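Macrophomate synthase intermolecular Diels-Alderase (Macrophoma commelinae, PDB 1IZC) belongs to the HpcH/HpaI aldolase/citrate lyase family of TIM-barrel enzymes and binds a magnesium ion together with pyruvic acid. Local coordinates at residues V108-A113 and R133-E138; S262-E265 and A270-V273. The protein carries 1 engineered substitution. One frame throughout, in Å; residues are numbered along the deposited sequence.

Contact 1: residues V108-A113 and R133-E138; sequences VSLSTA and REFVKE. Engineered in segment 108-113: Val108 (natural residue Ile).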
loop_
_atom_site.group_PDB
_atom_site.type_symbol
_atom_site.label_atom_id
_atom_site.label_comp_id
_atom_site.label_asym_id
_atom_site.label_seq_id
_atom_site.Cartn_x
_atom_site.Cartn_y
_atom_site.Cartn_z
ATOM N N VAL A 108 9.674 12.087 -13.845
ATOM C CA VAL A 108 9.610 10.802 -13.153
ATOM C C VAL A 108 8.481 9.941 -13.707
ATOM O O VAL A 108 8.642 8.732 -13.884
ATOM C CB VAL A 108 9.433 10.997 -11.627
ATOM C CG1 VAL A 108 9.252 9.642 -10.942
ATOM C CG2 VAL A 108 10.671 11.696 -11.050
ATOM N N SER A 109 7.336 10.549 -14.002
ATOM C CA SER A 109 6.239 9.757 -14.570
ATOM C C SER A 109 6.706 9.181 -15.910
ATOM O O SER A 109 6.448 8.025 -16.235
ATOM C CB SER A 109 4.997 10.626 -14.810
ATOM O OG SER A 109 4.429 11.091 -13.594
ATOM N N LEU A 110 7.405 10.003 -16.687
ATOM C CA LEU A 110 7.883 9.580 -17.996
ATOM C C LEU A 110 8.901 8.453 -17.907
ATOM O O LEU A 110 8.764 7.449 -18.593
ATOM C CB LEU A 110 8.507 10.760 -18.741
ATOM C CG LEU A 110 9.109 10.421 -20.110
ATOM C CD1 LEU A 110 8.008 9.924 -21.064
ATOM C CD2 LEU A 110 9.778 11.676 -20.670
ATOM N N SER A 111 9.920 8.609 -17.062
ATOM C CA SER A 111 10.928 7.557 -16.966
ATOM C C SER A 111 10.324 6.284 -16.391
ATOM O O SER A 111 10.699 5.184 -16.787
ATOM C CB SER A 111 12.126 8.013 -16.128
ATOM O OG SER A 111 11.765 8.200 -14.782
ATOM N N THR A 112 9.369 6.427 -15.478
ATOM C CA THR A 112 8.727 5.253 -14.895
ATOM C C THR A 112 7.955 4.500 -15.978
ATOM O O THR A 112 8.047 3.271 -16.093
ATOM C CB THR A 112 7.744 5.665 -13.779
ATOM O OG1 THR A 112 8.474 6.286 -12.708
ATOM C CG2 THR A 112 6.978 4.439 -13.254
ATOM N N ALA A 113 7.192 5.240 -16.782
ATOM C CA ALA A 113 6.407 4.620 -17.839
ATOM C C ALA A 113 7.319 3.909 -18.827
ATOM O O ALA A 113 7.063 2.774 -19.210
ATOM C CB ALA A 113 5.565 5.671 -18.565
ATOM N N ARG A 133 10.163 18.203 -28.770
ATOM C CA ARG A 133 11.564 17.810 -28.784
ATOM C C ARG A 133 12.146 17.597 -27.389
ATOM O O ARG A 133 13.122 16.869 -27.229
ATOM C CB ARG A 133 12.386 18.804 -29.615
ATOM C CG ARG A 133 11.945 18.717 -31.072
ATOM C CD ARG A 133 12.894 19.305 -32.097
ATOM N NE ARG A 133 12.465 18.820 -33.408
ATOM C CZ ARG A 133 11.995 19.583 -34.390
ATOM N NH1 ARG A 133 11.905 20.899 -34.233
ATOM N NH2 ARG A 133 11.556 19.015 -35.511
ATOM N N GLU A 134 11.541 18.209 -26.374
ATOM C CA GLU A 134 12.017 17.989 -25.014
ATOM C C GLU A 134 11.684 16.549 -24.644
ATOM O O GLU A 134 12.442 15.889 -23.926
ATOM C CB GLU A 134 11.363 18.965 -24.035
ATOM C CG GLU A 134 11.957 20.361 -24.110
ATOM C CD GLU A 134 13.477 20.355 -23.939
ATOM O OE1 GLU A 134 13.968 19.899 -22.880
ATOM O OE2 GLU A 134 14.180 20.802 -24.870
ATOM N N PHE A 135 10.553 16.047 -25.143
ATOM C CA PHE A 135 10.192 14.661 -24.861
ATOM C C PHE A 135 11.076 13.719 -25.663
ATOM O O PHE A 135 11.452 12.652 -25.190
ATOM C CB PHE A 135 8.711 14.375 -25.170
ATOM C CG PHE A 135 7.800 14.638 -24.002
ATOM C CD1 PHE A 135 7.356 15.933 -23.724
ATOM C CD2 PHE A 135 7.460 13.610 -23.130
ATOM C CE1 PHE A 135 6.593 16.198 -22.586
ATOM C CE2 PHE A 135 6.692 13.866 -21.984
ATOM C CZ PHE A 135 6.263 15.153 -21.712
ATOM N N VAL A 136 11.416 14.100 -26.887
ATOM C CA VAL A 136 12.290 13.233 -27.662
ATOM C C VAL A 136 13.600 13.041 -26.890
ATOM O O VAL A 136 14.109 11.921 -26.781
ATOM C CB VAL A 136 12.571 13.835 -29.045
ATOM C CG1 VAL A 136 13.594 12.981 -29.806
ATOM C CG2 VAL A 136 11.276 13.918 -29.825
ATOM N N LYS A 137 14.134 14.122 -26.325
ATOM C CA LYS A 137 15.388 14.025 -25.575
ATOM C C LYS A 137 15.311 13.042 -24.412
ATOM O O LYS A 137 16.250 12.284 -24.170
ATOM C CB LYS A 137 15.807 15.397 -25.020
ATOM C CG LYS A 137 16.166 16.439 -26.070
ATOM C CD LYS A 137 16.459 17.779 -25.395
ATOM C CE LYS A 137 16.667 18.898 -26.415
ATOM N NZ LYS A 137 16.720 20.234 -25.740
ATOM N N GLU A 138 14.189 13.048 -23.696
ATOM C CA GLU A 138 14.037 12.169 -22.540
ATOM C C GLU A 138 13.556 10.755 -22.849
ATOM O O GLU A 138 13.735 9.843 -22.036
ATOM C CB GLU A 138 13.070 12.801 -21.532
ATOM C CG GLU A 138 13.547 14.118 -20.932
ATOM C CD GLU A 138 14.887 13.979 -20.233
ATOM O OE1 GLU A 138 15.057 13.011 -19.456
ATOM O OE2 GLU A 138 15.769 14.837 -20.454
#
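Leu110 on helix 107-116 faces Phe135 and Glu138 on helix 129-139, and Leu110 CA stands 8.1 Å from Glu138 CA. Leu110 carries its whole side of the contact. Its CG lies anti to the backbone N (chi1 177°), which sends the branched end across to the other helix. CD2 is the methyl that touches. It rests 3.6 Å from Glu138 CB, and the two side chains cross at about a right angle. The same CD2 lies 3.9 Å from Phe135 CD2 and 4.0 Å from Phe135 CE2, so it meets the ring obliquely, near the CD2-CE2 bond. Strand 120-123 lies beneath: Leu110 touches Ile121 and Phe135 touches Ile123. Glu138 offers only its CB here. Its chain bends at chi2, and OE2 forms a salt bridge with Arg146. Within helix 107-116, Thr112 OG1 bonds to the O of Val108, an engineered residue, at 2.7 Å, from the face of the carbonyl opposite Thr112 N. The contact between the helices is apolar, through one leucine methyl. It depends on shape and burial, while the charge of Glu138 is engaged elsewhere.

Contact 2: residues S262-E265 and A270-V273; sequences SLIE and AIAV
Ile271 on strand 271-275 points its side chain at helix 260-265 and meets Leu263 and Ile264 there. Leu263 and Ile271 are also the closest backbone pair, with their CA atoms 8.3 Å apart. The side chains of these two residues run at a slant to each other and touch at two places. Ile271 CD1 sits 3.9 Å from Leu263 CB, near the root of the leucine. Ile271 CG2 lies 4.1 Å from Leu263 CD1, near its end. The isoleucine thus uses both branches along the length of the leucine. Its CG1 stands anti to the carbonyl carbon (chi1 -52°), and the chain beyond is extended (chi2 173°). This carries CD1 away from the strand and up to the helix. CD1 also comes 4.2 Å from Ile264 CG1, a looser touch; the CB of Ile264 is not directed at the strand. Ile264 packs further on Pro39 and Thr42 of its own chain and on Ala295 of a neighbouring subunit. Ala254 touches both Leu263 and Ile271. All three touching residues are buried, and the contact is purely apolar. The strand itself is held by backbone bonds, from Ile271 to Leu43 and Gly45 and from Ala272 to Gly252 and Ala254. These bonds tie the eighth strand of the barrel to the first and the seventh, which closes the sheet. A helix packed by aliphatic side chains on the strand that follows it is the basic beta/alpha layering of the TIM barrel.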
loop_
_atom_site.group_PDB
_atom_site.type_symbol
_atom_site.label_atom_id
_atom_site.label_comp_id
_atom_site.label_asym_id
_atom_site.label_seq_id
_atom_site.Cartn_x
_atom_site.Cartn_y
_atom_site.Cartn_z
ATOM N N SER A 262 -16.475 5.472 -39.046
ATOM C CA SER A 262 -16.291 6.871 -39.396
ATOM C C SER A 262 -14.924 7.366 -38.925
ATOM O O SER A 262 -14.242 8.114 -39.632
ATOM C CB SER A 262 -17.390 7.724 -38.765
ATOM O OG SER A 262 -17.231 9.085 -39.134
ATOM N N LEU A 263 -14.517 6.948 -37.728
ATOM C CA LEU A 263 -13.220 7.377 -37.217
ATOM C C LEU A 263 -12.106 6.836 -38.104
ATOM O O LEU A 263 -11.143 7.542 -38.390
ATOM C CB LEU A 263 -13.025 6.904 -35.768
ATOM C CG LEU A 263 -14.020 7.522 -34.779
ATOM C CD1 LEU A 263 -13.881 6.863 -33.410
ATOM C CD2 LEU A 263 -13.781 9.030 -34.681
ATOM N N ILE A 264 -12.229 5.587 -38.544
ATOM C CA ILE A 264 -11.202 5.011 -39.401
ATOM C C ILE A 264 -11.144 5.784 -40.717
ATOM O O ILE A 264 -10.061 6.053 -41.237
ATOM C CB ILE A 264 -11.467 3.513 -39.677
ATOM C CG1 ILE A 264 -11.212 2.711 -38.387
ATOM C CG2 ILE A 264 -10.554 3.004 -40.806
ATOM C CD1 ILE A 264 -11.650 1.270 -38.453
ATOM N N GLU A 265 -12.307 6.164 -41.237
ATOM C CA GLU A 265 -12.360 6.912 -42.497
ATOM C C GLU A 265 -11.691 8.269 -42.331
ATOM O O GLU A 265 -11.139 8.827 -43.285
ATOM C CB GLU A 265 -13.814 7.109 -42.946
ATOM C CG GLU A 265 -14.537 5.807 -43.240
ATOM C CD GLU A 265 -16.000 6.012 -43.607
ATOM O OE1 GLU A 265 -16.726 6.690 -42.842
ATOM O OE2 GLU A 265 -16.425 5.488 -44.660
ATOM N N ALA A 270 -5.759 4.207 -33.991
ATOM C CA ALA A 270 -5.648 3.694 -32.615
ATOM C C ALA A 270 -6.848 4.308 -31.932
ATOM O O ALA A 270 -6.903 5.526 -31.746
ATOM C CB ALA A 270 -4.363 4.157 -31.953
ATOM N N ILE A 271 -7.816 3.467 -31.572
ATOM C CA ILE A 271 -9.046 3.957 -30.965
ATOM C C ILE A 271 -9.355 3.286 -29.632
ATOM O O ILE A 271 -9.378 2.063 -29.549
ATOM C CB ILE A 271 -10.250 3.692 -31.895
ATOM C CG1 ILE A 271 -9.955 4.230 -33.303
ATOM C CG2 ILE A 271 -11.509 4.334 -31.312
ATOM C CD1 ILE A 271 -11.031 3.862 -34.324
ATOM N N ALA A 272 -9.586 4.090 -28.598
ATOM C CA ALA A 272 -9.954 3.541 -27.293
ATOM C C ALA A 272 -11.468 3.372 -27.416
ATOM O O ALA A 272 -12.190 4.362 -27.542
ATOM C CB ALA A 272 -9.616 4.529 -26.195
ATOM N N VAL A 273 -11.937 2.126 -27.395
ATOM C CA VAL A 273 -13.359 1.858 -27.563
ATOM C C VAL A 273 -14.158 1.689 -26.281
ATOM O O VAL A 273 -15.366 1.466 -26.325
ATOM C CB VAL A 273 -13.582 0.622 -28.472
ATOM C CG1 VAL A 273 -12.974 0.887 -29.864
ATOM C CG2 VAL A 273 -12.976 -0.614 -27.843
#

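Contact 1 and contact 2 lie on opposite sides of the chain's centre. Their centres are 27 Å apart, and their nearest atoms about 17 Å, so they do not touch. Both belong to the outer layer of the same barrel: contact 1 joins two helices flanking the fourth strand, and contact 2 sets a helix on the eighth. Neither includes a residue of the pyruvic acid pocket or of the magnesium site formed by Glu185 and Asp211. The side chain of Glu138 is about 11 Å from a bound magnesium ion, and that of Ile271 about 12 Å from a bound pyruvic acid. Different neighbouring subunits adjoin the two contacts.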